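Local atomic coordinates of DNA ligase (Aquifex aeolicus, PDB entry 3QWU), a protein that probably acts as an ATP-dependent nucleic acid ligase, with an RNA-ligase-like nucleotidyltransferase core that binds adenosine and a calcium ion. Residues L30-N33 with D38-R41; N33-D38 with Y54-R59; T65-Q70 with V216-D221; G189-S194 with K199-I204. All coordinates share one frame; numbering follows the deposited sequence.

Contact 1: residues L30-N33 with D38-R41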
loop_
_atom_site.group_PDB
_atom_site.type_symbol
_atom_site.label_atom_id
_atom_site.label_comp_id
_atom_site.label_asym_id
_atom_site.label_seq_id
_atom_site.Cartn_x
_atom_site.Cartn_y
_atom_site.Cartn_z
ATOM N N LEU A 30 12.602 3.276 32.131
ATOM C CA LEU A 30 11.417 3.722 31.393
ATOM C C LEU A 30 11.807 3.887 29.935
ATOM O O LEU A 30 12.898 4.388 29.642
ATOM C CB LEU A 30 10.899 5.027 31.971
ATOM C CG LEU A 30 10.369 4.921 33.419
ATOM C CD1 LEU A 30 11.514 4.885 34.502
ATOM C CD2 LEU A 30 9.415 6.039 33.701
ATOM N N ARG A 31 10.935 3.441 29.029
ATOM C CA ARG A 31 11.231 3.402 27.595
ATOM C C ARG A 31 10.160 4.091 26.779
ATOM O O ARG A 31 8.982 3.757 26.889
ATOM C CB ARG A 31 11.312 1.954 27.132
ATOM C CG ARG A 31 11.625 1.783 25.655
ATOM C CD ARG A 31 11.723 0.328 25.289
ATOM N NE ARG A 31 10.413 -0.324 25.204
ATOM C CZ ARG A 31 9.607 -0.324 24.134
ATOM N NH1 ARG A 31 9.922 0.316 23.028
ATOM N NH2 ARG A 31 8.467 -0.976 24.179
ATOM N N PHE A 32 10.569 5.042 25.951
ATOM C CA PHE A 32 9.635 5.731 25.049
ATOM C C PHE A 32 9.299 4.856 23.851
ATOM O O PHE A 32 10.131 4.642 22.961
ATOM C CB PHE A 32 10.193 7.090 24.600
ATOM C CG PHE A 32 9.857 8.198 25.549
ATOM C CD1 PHE A 32 10.682 8.491 26.613
ATOM C CD2 PHE A 32 8.676 8.906 25.409
ATOM C CE1 PHE A 32 10.342 9.520 27.505
ATOM C CE2 PHE A 32 8.304 9.923 26.308
ATOM C CZ PHE A 32 9.133 10.239 27.347
ATOM N N ASN A 33 8.077 4.341 23.835
ATOM C CA ASN A 33 7.660 3.396 22.808
ATOM C C ASN A 33 7.324 4.103 21.503
ATOM O O ASN A 33 7.488 3.541 20.433
ATOM C CB ASN A 33 6.451 2.600 23.292
ATOM C CG ASN A 33 6.023 1.550 22.300
ATOM O OD1 ASN A 33 6.669 0.517 22.171
ATOM N ND2 ASN A 33 4.925 1.813 21.580
ATOM N N ASP A 38 7.755 15.793 21.202
ATOM C CA ASP A 38 9.158 16.039 20.760
ATOM C C ASP A 38 10.233 15.126 21.377
ATOM O O ASP A 38 11.388 15.197 20.948
ATOM C CB ASP A 38 9.581 17.515 20.964
ATOM C CG ASP A 38 8.505 18.504 20.533
ATOM O OD1 ASP A 38 8.317 19.517 21.238
ATOM O OD2 ASP A 38 7.834 18.265 19.510
ATOM N N ILE A 39 9.877 14.296 22.371
ATOM C CA ILE A 39 10.790 13.263 22.894
ATOM C C ILE A 39 10.841 12.132 21.899
ATOM O O ILE A 39 9.870 11.407 21.721
ATOM C CB ILE A 39 10.320 12.650 24.245
ATOM C CG1 ILE A 39 10.119 13.733 25.317
ATOM C CG2 ILE A 39 11.295 11.554 24.731
ATOM C CD1 ILE A 39 11.241 14.698 25.429
ATOM N N PRO A 40 11.968 11.965 21.225
ATOM C CA PRO A 40 11.979 10.881 20.240
ATOM C C PRO A 40 11.826 9.488 20.883
ATOM O O PRO A 40 12.310 9.251 22.003
ATOM C CB PRO A 40 13.326 11.055 19.547
ATOM C CG PRO A 40 14.174 11.738 20.504
ATOM C CD PRO A 40 13.293 12.597 21.364
ATOM N N ARG A 41 11.048 8.637 20.207
ATOM C CA ARG A 41 10.982 7.179 20.436
ATOM C C ARG A 41 12.361 6.558 20.654
ATOM O O ARG A 41 13.296 6.883 19.971
ATOM C CB ARG A 41 10.308 6.518 19.216
ATOM C CG ARG A 41 10.503 5.024 19.085
ATOM C CD ARG A 41 9.601 4.381 18.022
ATOM N NE ARG A 41 9.797 2.925 18.025
ATOM C CZ ARG A 41 10.692 2.260 17.286
ATOM N NH1 ARG A 41 11.498 2.903 16.425
ATOM N NH2 ARG A 41 10.784 0.931 17.400
#
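Asn33 OD1 is held by both terminal nitrogens of Arg31, NH2 at 3.1 Å and a weaker NH1 at 3.4 Å, while the backbone O of the same Asn33 faces the side chain of Arg41 across the contact. The arrangement closes the long connection between strands 27-32 and 44-45, neighbouring antiparallel strands of the N-terminal four-stranded sheet, where residues 38-41 fold back against the strand they have just left. Arg31 has further partners, a salt bridge to Glu22 and a cation-pi contact with Phe103, and these help to fix the guanidinium that grips Asn33. The apolar part of the contact is a CH-pi interaction. Ile39 CG2 stands over the middle of the Phe32 ring, 3.4 Å from the centroid and only 5° off the normal, so that one methyl touches all six ring carbons. With CG2 of Ile39 anti to the backbone N (CG1 has chi1 -56°), this methyl is the branch turned onto the ring. Val19 and Ile45 also pack against Phe32. Without the ring, as with an alanine here, the Ile39 methyl would probably lose its aromatic platform and a gap would open toward Val19 and Ile45. Arg41, in the loop, runs extended from CG to NE along the backbone carbonyls at the end of strand 27-32, its CB 4.2 Å from Phe32 O and its CD 3.3 Å from Asn33 O.

Contact 2: residues N33-D38 with Y54-R59. With ADN (adenosine), chain C.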
loop_
_atom_site.group_PDB
_atom_site.type_symbol
_atom_site.label_atom_id
_atom_site.label_comp_id
_atom_site.label_asym_id
_atom_site.label_seq_id
_atom_site.Cartn_x
_atom_site.Cartn_y
_atom_site.Cartn_z
ATOM N N ASN A 33 8.077 4.341 23.835
ATOM C CA ASN A 33 7.660 3.396 22.808
ATOM C C ASN A 33 7.324 4.103 21.503
ATOM O O ASN A 33 7.488 3.541 20.433
ATOM C CB ASN A 33 6.451 2.600 23.292
ATOM C CG ASN A 33 6.023 1.550 22.300
ATOM O OD1 ASN A 33 6.669 0.517 22.171
ATOM N ND2 ASN A 33 4.925 1.813 21.580
ATOM N N ASP A 34 6.836 5.336 21.617
ATOM C CA ASP A 34 6.579 6.208 20.470
ATOM C C ASP A 34 7.112 7.591 20.749
ATOM O O ASP A 34 7.435 7.920 21.898
ATOM C CB ASP A 34 5.063 6.357 20.234
ATOM C CG ASP A 34 4.488 5.261 19.353
ATOM O OD1 ASP A 34 5.191 4.758 18.432
ATOM O OD2 ASP A 34 3.308 4.905 19.595
ATOM N N ASP A 35 7.156 8.406 19.698
ATOM C CA ASP A 35 7.344 9.840 19.841
ATOM C C ASP A 35 6.262 10.374 20.745
ATOM O O ASP A 35 5.119 9.919 20.716
ATOM C CB ASP A 35 7.253 10.552 18.497
ATOM C CG ASP A 35 8.373 10.183 17.553
ATOM O OD1 ASP A 35 9.463 9.801 18.014
ATOM O OD2 ASP A 35 8.161 10.259 16.327
ATOM N N TYR A 36 6.634 11.324 21.586
ATOM C CA TYR A 36 5.673 12.018 22.429
ATOM C C TYR A 36 6.202 13.422 22.749
ATOM O O TYR A 36 7.263 13.572 23.382
ATOM C CB TYR A 36 5.399 11.215 23.713
ATOM C CG TYR A 36 4.263 11.773 24.573
ATOM C CD1 TYR A 36 4.469 12.084 25.914
ATOM C CD2 TYR A 36 2.978 11.992 24.033
ATOM C CE1 TYR A 36 3.435 12.597 26.703
ATOM C CE2 TYR A 36 1.940 12.506 24.817
ATOM C CZ TYR A 36 2.173 12.811 26.149
ATOM O OH TYR A 36 1.160 13.318 26.946
ATOM N N LYS A 37 5.464 14.435 22.289
ATOM C CA LYS A 37 5.766 15.832 22.596
ATOM C C LYS A 37 7.268 16.122 22.409
ATOM O O LYS A 37 7.955 16.592 23.344
ATOM C CB LYS A 37 5.289 16.188 24.022
ATOM C CG LYS A 37 3.950 16.962 24.089
ATOM C CD LYS A 37 3.932 18.003 25.246
ATOM C CE LYS A 37 3.355 19.368 24.802
ATOM N NZ LYS A 37 4.114 19.979 23.647
ATOM N N ASP A 38 7.755 15.793 21.202
ATOM C CA ASP A 38 9.158 16.039 20.760
ATOM C C ASP A 38 10.233 15.126 21.377
ATOM O O ASP A 38 11.388 15.197 20.948
ATOM C CB ASP A 38 9.581 17.515 20.964
ATOM C CG ASP A 38 8.505 18.504 20.533
ATOM O OD1 ASP A 38 8.317 19.517 21.238
ATOM O OD2 ASP A 38 7.834 18.265 19.510
ATOM N N TYR A 54 17.573 8.034 19.155
ATOM C CA TYR A 54 18.235 8.523 17.938
ATOM C C TYR A 54 17.150 9.172 17.148
ATOM O O TYR A 54 16.100 8.578 16.992
ATOM C CB TYR A 54 18.895 7.411 17.115
ATOM C CG TYR A 54 19.864 7.968 16.127
ATOM C CD1 TYR A 54 19.518 8.134 14.799
ATOM C CD2 TYR A 54 21.114 8.318 16.510
ATOM C CE1 TYR A 54 20.415 8.655 13.869
ATOM C CE2 TYR A 54 22.032 8.811 15.588
ATOM C CZ TYR A 54 21.660 9.002 14.282
ATOM O OH TYR A 54 22.566 9.482 13.408
ATOM N N PRO A 55 17.354 10.429 16.737
ATOM C CA PRO A 55 16.321 11.232 16.106
ATOM C C PRO A 55 16.136 10.884 14.610
ATOM O O PRO A 55 17.042 10.334 13.981
ATOM C CB PRO A 55 16.839 12.659 16.307
ATOM C CG PRO A 55 18.292 12.522 16.267
ATOM C CD PRO A 55 18.619 11.165 16.858
ATOM N N HIS A 56 14.944 11.166 14.085
ATOM C CA HIS A 56 14.551 10.800 12.725
ATOM C C HIS A 56 15.376 11.589 11.715
ATOM O O HIS A 56 15.500 12.803 11.840
ATOM C CB HIS A 56 13.034 11.054 12.510
ATOM C CG HIS A 56 12.141 10.148 13.323
ATOM N ND1 HIS A 56 12.099 8.773 13.145
ATOM C CD2 HIS A 56 11.271 10.418 14.337
ATOM C CE1 HIS A 56 11.254 8.236 14.013
ATOM N NE2 HIS A 56 10.737 9.211 14.746
ATOM N N ILE A 57 15.950 10.915 10.724
ATOM C CA ILE A 57 16.574 11.632 9.599
ATOM C C ILE A 57 15.597 11.720 8.413
ATOM O O ILE A 57 15.086 10.726 7.949
ATOM C CB ILE A 57 17.855 10.920 9.122
ATOM C CG1 ILE A 57 18.716 10.540 10.324
ATOM C CG2 ILE A 57 18.565 11.767 8.046
ATOM C CD1 ILE A 57 20.131 10.037 9.987
ATOM N N GLY A 58 15.339 12.904 7.910
ATOM C CA GLY A 58 14.539 13.044 6.705
ATOM C C GLY A 58 15.242 12.550 5.440
ATOM O O GLY A 58 16.478 12.404 5.383
ATOM N N ARG A 59 14.426 12.286 4.439
ATOM C CA ARG A 59 14.821 11.724 3.190
ATOM C C ARG A 59 14.589 12.796 2.152
ATOM O O ARG A 59 13.525 13.370 2.122
ATOM C CB ARG A 59 13.914 10.507 2.905
ATOM C CG ARG A 59 14.546 9.354 2.086
ATOM C CD ARG A 59 13.737 8.017 2.104
ATOM N NE ARG A 59 14.285 6.922 2.953
ATOM C CZ ARG A 59 13.675 6.451 4.067
ATOM N NH1 ARG A 59 14.222 5.457 4.757
ATOM N NH2 ARG A 59 12.505 6.965 4.534
HETATM O "O5'" ADN C . 17.286 6.809 10.032
HETATM C "C5'" ADN C . 18.484 6.474 9.329
HETATM C "C4'" ADN C . 19.085 5.205 9.921
HETATM O "O4'" ADN C . 20.198 4.712 9.114
HETATM C "C3'" ADN C . 19.655 5.472 11.307
HETATM O "O3'" ADN C . 18.736 5.294 12.381
HETATM C "C2'" ADN C . 20.850 4.528 11.399
HETATM O "O2'" ADN C . 20.528 3.375 12.157
HETATM C "C1'" ADN C . 21.203 4.129 9.968
HETATM N N9 ADN C . 22.518 4.612 9.518
HETATM C C8 ADN C . 23.367 3.877 8.762
HETATM N N7 ADN C . 24.507 4.549 8.473
HETATM C C5 ADN C . 24.351 5.770 9.047
HETATM C C6 ADN C . 25.167 6.988 9.091
HETATM N N6 ADN C . 26.374 6.962 8.459
HETATM N N1 ADN C . 24.705 8.056 9.813
HETATM C C2 ADN C . 23.483 8.019 10.418
HETATM N N3 ADN C . 22.662 6.930 10.382
HETATM C C4 ADN C . 23.053 5.808 9.739
#
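Asp35 and His56 approach from opposite directions and join by a single hydrogen bond, His56 NE2 to Asp35 OD2, 3.2 Å long and bent to 137° at the hydrogen. The carboxylate receives it through the syn lone pair of OD2, with its plane nearly perpendicular (82°) to the imidazole, whose edge it meets. The other oxygen, Asp35 OD1, accepts the backbone N of Arg41, so the carboxylate that accepts the histidine hydrogen bond is also tied to the backbone of its own loop. His56 also packs against Arg100 and against Tyr369 of the second subunit. This surface contact bridges the loop of the N-terminal sheet and the segment that leads into strand 58-60, an edge strand of the mixed sheet in the RNA-ligase-like domain; Arg59 continues that sheet into the second subunit by antiparallel pairing. Tyr54 and Ile57, close to His56 in the chain, turn to the adenosine instead. Tyr54 OH lies 3.5 Å from adenosine C2 and is hydrogen-bonded to Asp158, while Pro55 CD sits 3.5 Å above one face of the tyrosine ring. A leucine in place of Tyr54 would probably leave Asp158 without its hydroxyl partner and the adenine C2 edge less closely walled. Beside it Ile57 CD1, carried outward by an extended chi2 (-170°), approaches adenosine C2 at 3.9 Å and C5' at 4.0 Å.

Contact 3: residues T65-Q70 with V216-D221; sequences TGLREQ and VVFKED. With ADN (adenosine), chain C.
Leu67 and Phe218 both set CG anti to their own carbonyl carbon (chi1 -73° and -57°), which brings the leucine fork and the phenyl ring together between helix and strand. The two side chains cross at about a right angle. Leu67 CD2 comes down on the centre of one face of the Phe218 ring, 3.6 Å from the centroid and almost exactly on the normal, a CH-pi contact in which the methyl lies equally far, 3.9 Å, from every ring carbon. The second methyl, CD1, touches the rim at Phe218 CE1, 4.1 Å away. Ile60 of the edge strand packs on both residues, so Leu67, Phe218 and Ile60 form an apolar cluster between helix and sheet. Strand 215-220, an inner strand of the mixed five-stranded sheet, begins just after Glu214, and its sequence is consistent with motif IV of the covalent nucleotidyltransferases. Its side chains alternate: Phe218 and Glu220 turn to helix 63-70, Val217 and Lys219 to the nucleoside on the other surface. There the extended chain of Lys219 delivers NZ to adenosine N1 at 2.9 Å, and Glu78 and Asp158 make salt bridges to the same nitrogen. Val217 CG2 packs 3.6 Å from both N1 and C6 of the adenine. On the helix side the buried carboxylate of Glu220 is satisfied at both oxygens: OE1 meets Ser222 and Arg224, close in the chain, while OE2 accepts the backbone N of Glu72, just past the helix. The helix terminus at Gln70 gives its backbone O to Lys226 NZ.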
loop_
_atom_site.group_PDB
_atom_site.type_symbol
_atom_site.label_atom_id
_atom_site.label_comp_id
_atom_site.label_asym_id
_atom_site.label_seq_id
_atom_site.Cartn_x
_atom_site.Cartn_y
_atom_site.Cartn_z
ATOM N N THR A 65 18.383 19.135 -6.228
ATOM C CA THR A 65 17.519 20.136 -5.638
ATOM C C THR A 65 17.360 19.930 -4.140
ATOM O O THR A 65 17.090 20.858 -3.451
ATOM C CB THR A 65 16.155 20.095 -6.312
ATOM O OG1 THR A 65 16.366 20.135 -7.728
ATOM C CG2 THR A 65 15.307 21.251 -5.911
ATOM N N GLY A 66 17.511 18.711 -3.629
ATOM C CA GLY A 66 17.401 18.490 -2.201
ATOM C C GLY A 66 18.590 19.062 -1.446
ATOM O O GLY A 66 18.439 19.746 -0.418
ATOM N N LEU A 67 19.779 18.781 -1.968
ATOM C CA LEU A 67 21.007 19.265 -1.367
ATOM C C LEU A 67 21.054 20.787 -1.379
ATOM O O LEU A 67 21.348 21.413 -0.386
ATOM C CB LEU A 67 22.205 18.703 -2.119
ATOM C CG LEU A 67 22.498 17.228 -1.892
ATOM C CD1 LEU A 67 23.852 16.918 -2.515
ATOM C CD2 LEU A 67 22.453 16.945 -0.419
ATOM N N ARG A 68 20.692 21.358 -2.503
ATOM C CA ARG A 68 20.559 22.790 -2.672
ATOM C C ARG A 68 19.500 23.405 -1.741
ATOM O O ARG A 68 19.681 24.491 -1.240
ATOM C CB ARG A 68 20.252 23.054 -4.138
ATOM C CG ARG A 68 20.369 24.452 -4.604
ATOM C CD ARG A 68 20.498 24.487 -6.152
ATOM N NE ARG A 68 21.891 24.203 -6.519
ATOM C CZ ARG A 68 22.315 23.575 -7.615
ATOM N NH1 ARG A 68 21.450 23.120 -8.511
ATOM N NH2 ARG A 68 23.635 23.409 -7.807
ATOM N N GLU A 69 18.413 22.697 -1.479
ATOM C CA GLU A 69 17.360 23.264 -0.605
ATOM C C GLU A 69 17.643 23.097 0.906
ATOM O O GLU A 69 17.364 23.995 1.695
ATOM C CB GLU A 69 15.991 22.666 -0.967
ATOM C CG GLU A 69 14.786 23.098 -0.100
ATOM C CD GLU A 69 14.172 24.451 -0.516
ATOM O OE1 GLU A 69 14.017 24.742 -1.722
ATOM O OE2 GLU A 69 13.815 25.217 0.381
ATOM N N GLN A 70 18.174 21.955 1.314
ATOM C CA GLN A 70 18.198 21.642 2.733
ATOM C C GLN A 70 19.381 22.213 3.514
ATOM O O GLN A 70 19.282 22.335 4.724
ATOM C CB GLN A 70 18.150 20.140 2.945
ATOM C CG GLN A 70 16.844 19.519 2.510
ATOM C CD GLN A 70 15.621 20.101 3.204
ATOM O OE1 GLN A 70 14.610 20.412 2.552
ATOM N NE2 GLN A 70 15.699 20.223 4.533
ATOM N N VAL A 216 23.706 7.305 1.262
ATOM C CA VAL A 216 24.525 8.138 2.116
ATOM C C VAL A 216 23.663 8.915 3.077
ATOM O O VAL A 216 22.451 9.079 2.853
ATOM C CB VAL A 216 25.373 9.127 1.251
ATOM C CG1 VAL A 216 26.233 8.353 0.268
ATOM C CG2 VAL A 216 24.439 10.138 0.511
ATOM N N VAL A 217 24.297 9.397 4.156
ATOM C CA VAL A 217 23.716 10.436 5.040
ATOM C C VAL A 217 24.488 11.725 4.938
ATOM O O VAL A 217 25.687 11.729 5.043
ATOM C CB VAL A 217 23.730 10.012 6.524
ATOM C CG1 VAL A 217 22.992 11.036 7.392
ATOM C CG2 VAL A 217 23.097 8.670 6.678
ATOM N N PHE A 218 23.788 12.833 4.737
ATOM C CA PHE A 218 24.418 14.136 4.644
ATOM C C PHE A 218 24.330 14.823 6.010
ATOM O O PHE A 218 23.274 14.783 6.627
ATOM C CB PHE A 218 23.695 14.978 3.600
ATOM C CG PHE A 218 23.640 14.343 2.235
ATOM C CD1 PHE A 218 24.734 14.387 1.407
ATOM C CD2 PHE A 218 22.472 13.754 1.768
ATOM C CE1 PHE A 218 24.710 13.860 0.143
ATOM C CE2 PHE A 218 22.438 13.207 0.523
ATOM C CZ PHE A 218 23.594 13.266 -0.312
ATOM N N LYS A 219 25.435 15.419 6.474
ATOM C CA LYS A 219 25.532 16.045 7.840
ATOM C C LYS A 219 26.147 17.434 7.821
ATOM O O LYS A 219 27.338 17.587 7.604
ATOM C CB LYS A 219 26.327 15.173 8.801
ATOM C CG LYS A 219 25.827 13.742 8.784
ATOM C CD LYS A 219 26.303 12.837 9.911
ATOM C CE LYS A 219 25.685 11.412 9.731
ATOM N NZ LYS A 219 26.192 10.383 10.721
ATOM N N GLU A 220 25.298 18.433 8.041
ATOM C CA GLU A 220 25.692 19.830 7.983
ATOM C C GLU A 220 26.760 20.127 9.012
ATOM O O GLU A 220 26.664 19.748 10.165
ATOM C CB GLU A 220 24.499 20.782 8.155
ATOM C CG GLU A 220 24.768 22.215 7.625
ATOM C CD GLU A 220 23.521 23.078 7.729
ATOM O OE1 GLU A 220 23.236 23.550 8.830
ATOM O OE2 GLU A 220 22.785 23.225 6.741
ATOM N N ASP A 221 27.804 20.791 8.551
ATOM C CA ASP A 221 28.977 21.051 9.366
ATOM C C ASP A 221 28.641 22.344 10.088
ATOM O O ASP A 221 29.074 23.400 9.714
ATOM C CB ASP A 221 30.177 21.194 8.435
ATOM C CG ASP A 221 31.500 21.378 9.178
ATOM O OD1 ASP A 221 31.708 20.708 10.213
ATOM O OD2 ASP A 221 32.340 22.171 8.676
HETATM O "O5'" ADN C . 17.286 6.809 10.032
HETATM C "C5'" ADN C . 18.484 6.474 9.329
HETATM C "C4'" ADN C . 19.085 5.205 9.921
HETATM O "O4'" ADN C . 20.198 4.712 9.114
HETATM C "C3'" ADN C . 19.655 5.472 11.307
HETATM O "O3'" ADN C . 18.736 5.294 12.381
HETATM C "C2'" ADN C . 20.850 4.528 11.399
HETATM O "O2'" ADN C . 20.528 3.375 12.157
HETATM C "C1'" ADN C . 21.203 4.129 9.968
HETATM N N9 ADN C . 22.518 4.612 9.518
HETATM C C8 ADN C . 23.367 3.877 8.762
HETATM N N7 ADN C . 24.507 4.549 8.473
HETATM C C5 ADN C . 24.351 5.770 9.047
HETATM C C6 ADN C . 25.167 6.988 9.091
HETATM N N6 ADN C . 26.374 6.962 8.459
HETATM N N1 ADN C . 24.705 8.056 9.813
HETATM C C2 ADN C . 23.483 8.019 10.418
HETATM N N3 ADN C . 22.662 6.930 10.382
HETATM C C4 ADN C . 23.053 5.808 9.739
#

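Contact 4: residues G189-S194 with K199-I204; sequences GRFTAS and KKIKEI
The Phe191 ring carries Ile201 over one face: CG1 lies 4.2 Å from the ring centroid, 18° off the normal and displaced toward the rim on the CG and CD1 side. Lys200 and Ile204 approach obliquely, the first with CB 4.0 Å from Phe191 CE1, the second with CD1 4.1 Å from Phe191 CZ. Ile201 slides along the phenylalanine in the opposite direction, and its extended chi2 (164°) carries CD1 back to Phe191 CB at 3.9 Å. The ring thus touches Lys200, Ile201 and Ile204 along one flank of the helix, meeting only the aliphatic root of Lys200. Chain direction reverses between the two elements at Ser194, the N-cap of the helix, where OG makes a weak hydrogen bond to the backbone N of Gly197. The axes of segments 189-191 and 199-204 approach to 10.4 Å, with N-to-C directions at 135°. They form the first half of a beta-alpha-beta crossover that leads from edge strand 187-191 to strand 215-220, with antiparallel strand 75-80 lying between those two in the sheet. Phe75 of that middle strand packs on both Phe191 and Ile201, while Leu63 and Leu67 of helix 63-70 cover Ile201 from the neighbouring helix.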
loop_
_atom_site.group_PDB
_atom_site.type_symbol
_atom_site.label_atom_id
_atom_site.label_comp_id
_atom_site.label_asym_id
_atom_site.label_seq_id
_atom_site.Cartn_x
_atom_site.Cartn_y
_atom_site.Cartn_z
ATOM N N GLY A 189 33.642 12.615 2.355
ATOM C CA GLY A 189 34.291 13.890 2.477
ATOM C C GLY A 189 33.290 14.997 2.775
ATOM O O GLY A 189 32.124 14.748 3.153
ATOM N N ARG A 190 33.775 16.223 2.620
ATOM C CA ARG A 190 33.079 17.447 2.974
ATOM C C ARG A 190 32.767 18.185 1.706
ATOM O O ARG A 190 33.662 18.425 0.895
ATOM C CB ARG A 190 34.001 18.304 3.836
ATOM C CG ARG A 190 33.391 19.582 4.308
ATOM C CD ARG A 190 34.250 20.155 5.338
ATOM N NE ARG A 190 33.580 21.186 6.101
ATOM C CZ ARG A 190 33.501 22.446 5.732
ATOM N NH1 ARG A 190 34.028 22.831 4.577
ATOM N NH2 ARG A 190 32.870 23.320 6.519
ATOM N N PHE A 191 31.503 18.547 1.529
ATOM C CA PHE A 191 31.029 19.024 0.224
ATOM C C PHE A 191 30.153 20.229 0.372
ATOM O O PHE A 191 29.660 20.502 1.468
ATOM C CB PHE A 191 30.231 17.929 -0.513
ATOM C CG PHE A 191 31.061 16.744 -0.913
ATOM C CD1 PHE A 191 31.759 16.744 -2.108
ATOM C CD2 PHE A 191 31.149 15.630 -0.090
ATOM C CE1 PHE A 191 32.563 15.649 -2.462
ATOM C CE2 PHE A 191 31.913 14.535 -0.446
ATOM C CZ PHE A 191 32.621 14.541 -1.623
ATOM N N THR A 192 29.949 20.917 -0.761
ATOM C CA THR A 192 28.927 21.962 -0.913
ATOM C C THR A 192 28.010 21.585 -2.046
ATOM O O THR A 192 28.396 20.759 -2.903
ATOM C CB THR A 192 29.558 23.335 -1.299
ATOM O OG1 THR A 192 30.118 23.221 -2.611
ATOM C CG2 THR A 192 30.658 23.742 -0.330
ATOM N N ALA A 193 26.829 22.222 -2.084
ATOM C CA ALA A 193 25.863 22.058 -3.189
ATOM C C ALA A 193 26.205 22.854 -4.458
ATOM O O ALA A 193 25.320 23.216 -5.217
ATOM C CB ALA A 193 24.408 22.410 -2.724
ATOM N N SER A 194 27.478 23.087 -4.719
ATOM C CA SER A 194 27.908 23.764 -5.944
ATOM C C SER A 194 27.792 22.866 -7.174
ATOM O O SER A 194 27.455 21.704 -7.079
ATOM C CB SER A 194 29.358 24.205 -5.777
ATOM O OG SER A 194 30.081 23.182 -5.098
ATOM N N LYS A 199 28.418 17.314 -8.917
ATOM C CA LYS A 199 28.891 16.301 -9.863
ATOM C C LYS A 199 29.533 15.154 -9.061
ATOM O O LYS A 199 29.272 13.997 -9.343
ATOM C CB LYS A 199 29.877 16.836 -10.890
ATOM C CG LYS A 199 29.251 17.262 -12.252
ATOM C CD LYS A 199 28.594 18.702 -12.259
ATOM C CE LYS A 199 28.826 19.510 -13.579
ATOM N NZ LYS A 199 30.016 20.479 -13.517
ATOM N N LYS A 200 30.316 15.479 -8.042
ATOM C CA LYS A 200 31.051 14.453 -7.302
ATOM C C LYS A 200 30.114 13.560 -6.477
ATOM O O LYS A 200 30.214 12.322 -6.520
ATOM C CB LYS A 200 32.098 15.081 -6.415
ATOM C CG LYS A 200 33.134 15.891 -7.208
ATOM C CD LYS A 200 34.066 16.661 -6.265
ATOM C CE LYS A 200 34.686 17.846 -6.948
ATOM N NZ LYS A 200 35.582 18.630 -6.030
ATOM N N ILE A 201 29.179 14.182 -5.769
ATOM C CA ILE A 201 28.205 13.427 -5.004
ATOM C C ILE A 201 27.376 12.519 -5.897
ATOM O O ILE A 201 26.992 11.457 -5.486
ATOM C CB ILE A 201 27.280 14.372 -4.195
ATOM C CG1 ILE A 201 28.095 15.153 -3.196
ATOM C CG2 ILE A 201 26.193 13.610 -3.461
ATOM C CD1 ILE A 201 27.406 16.316 -2.645
ATOM N N LYS A 202 27.077 12.933 -7.122
ATOM C CA LYS A 202 26.304 12.058 -8.038
ATOM C C LYS A 202 27.141 10.902 -8.527
ATOM O O LYS A 202 26.627 9.806 -8.683
ATOM C CB LYS A 202 25.727 12.820 -9.236
ATOM C CG LYS A 202 24.528 13.628 -8.847
ATOM C CD LYS A 202 23.992 14.601 -9.909
ATOM C CE LYS A 202 23.232 13.943 -11.049
ATOM N NZ LYS A 202 21.903 14.639 -11.280
ATOM N N GLU A 203 28.420 11.133 -8.775
ATOM C CA GLU A 203 29.282 10.028 -9.139
ATOM C C GLU A 203 29.319 9.007 -7.966
ATOM O O GLU A 203 29.266 7.782 -8.183
ATOM C CB GLU A 203 30.655 10.539 -9.503
ATOM C CG GLU A 203 31.704 9.464 -9.807
ATOM C CD GLU A 203 31.366 8.558 -11.021
ATOM O OE1 GLU A 203 31.189 9.103 -12.156
ATOM O OE2 GLU A 203 31.291 7.290 -10.824
ATOM N N ILE A 204 29.346 9.508 -6.727
ATOM C CA ILE A 204 29.424 8.646 -5.574
ATOM C C ILE A 204 28.189 7.744 -5.471
ATOM O O ILE A 204 28.311 6.527 -5.322
ATOM C CB ILE A 204 29.666 9.472 -4.279
ATOM C CG1 ILE A 204 31.154 9.914 -4.250
ATOM C CG2 ILE A 204 29.259 8.672 -2.990
ATOM C CD1 ILE A 204 31.446 11.004 -3.295
#

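From the N terminus, contact 1 closes a short loop after strand 27-32. Contact 2 overlaps it along the chain, opening at Asn33 before contact 1 closes at Arg41, and reaches on to the segment before strand 58-60. Contact 1 stays within the N-terminal sheet and its loop; contact 2 ties that loop to the segment entering the mixed sheet. Helix 63-70 follows directly, and contact 3 closes a far larger loop when it meets strand 215-220. Contact 4 is nested inside that loop; the two join through the Asp221-Arg190 salt bridge, Arg68 NH2 near Ala193 O, and the packing of Phe218 on Ile201. Contacts 2 and 3 meet at Ile57 and Val217, where both reach the adenosine.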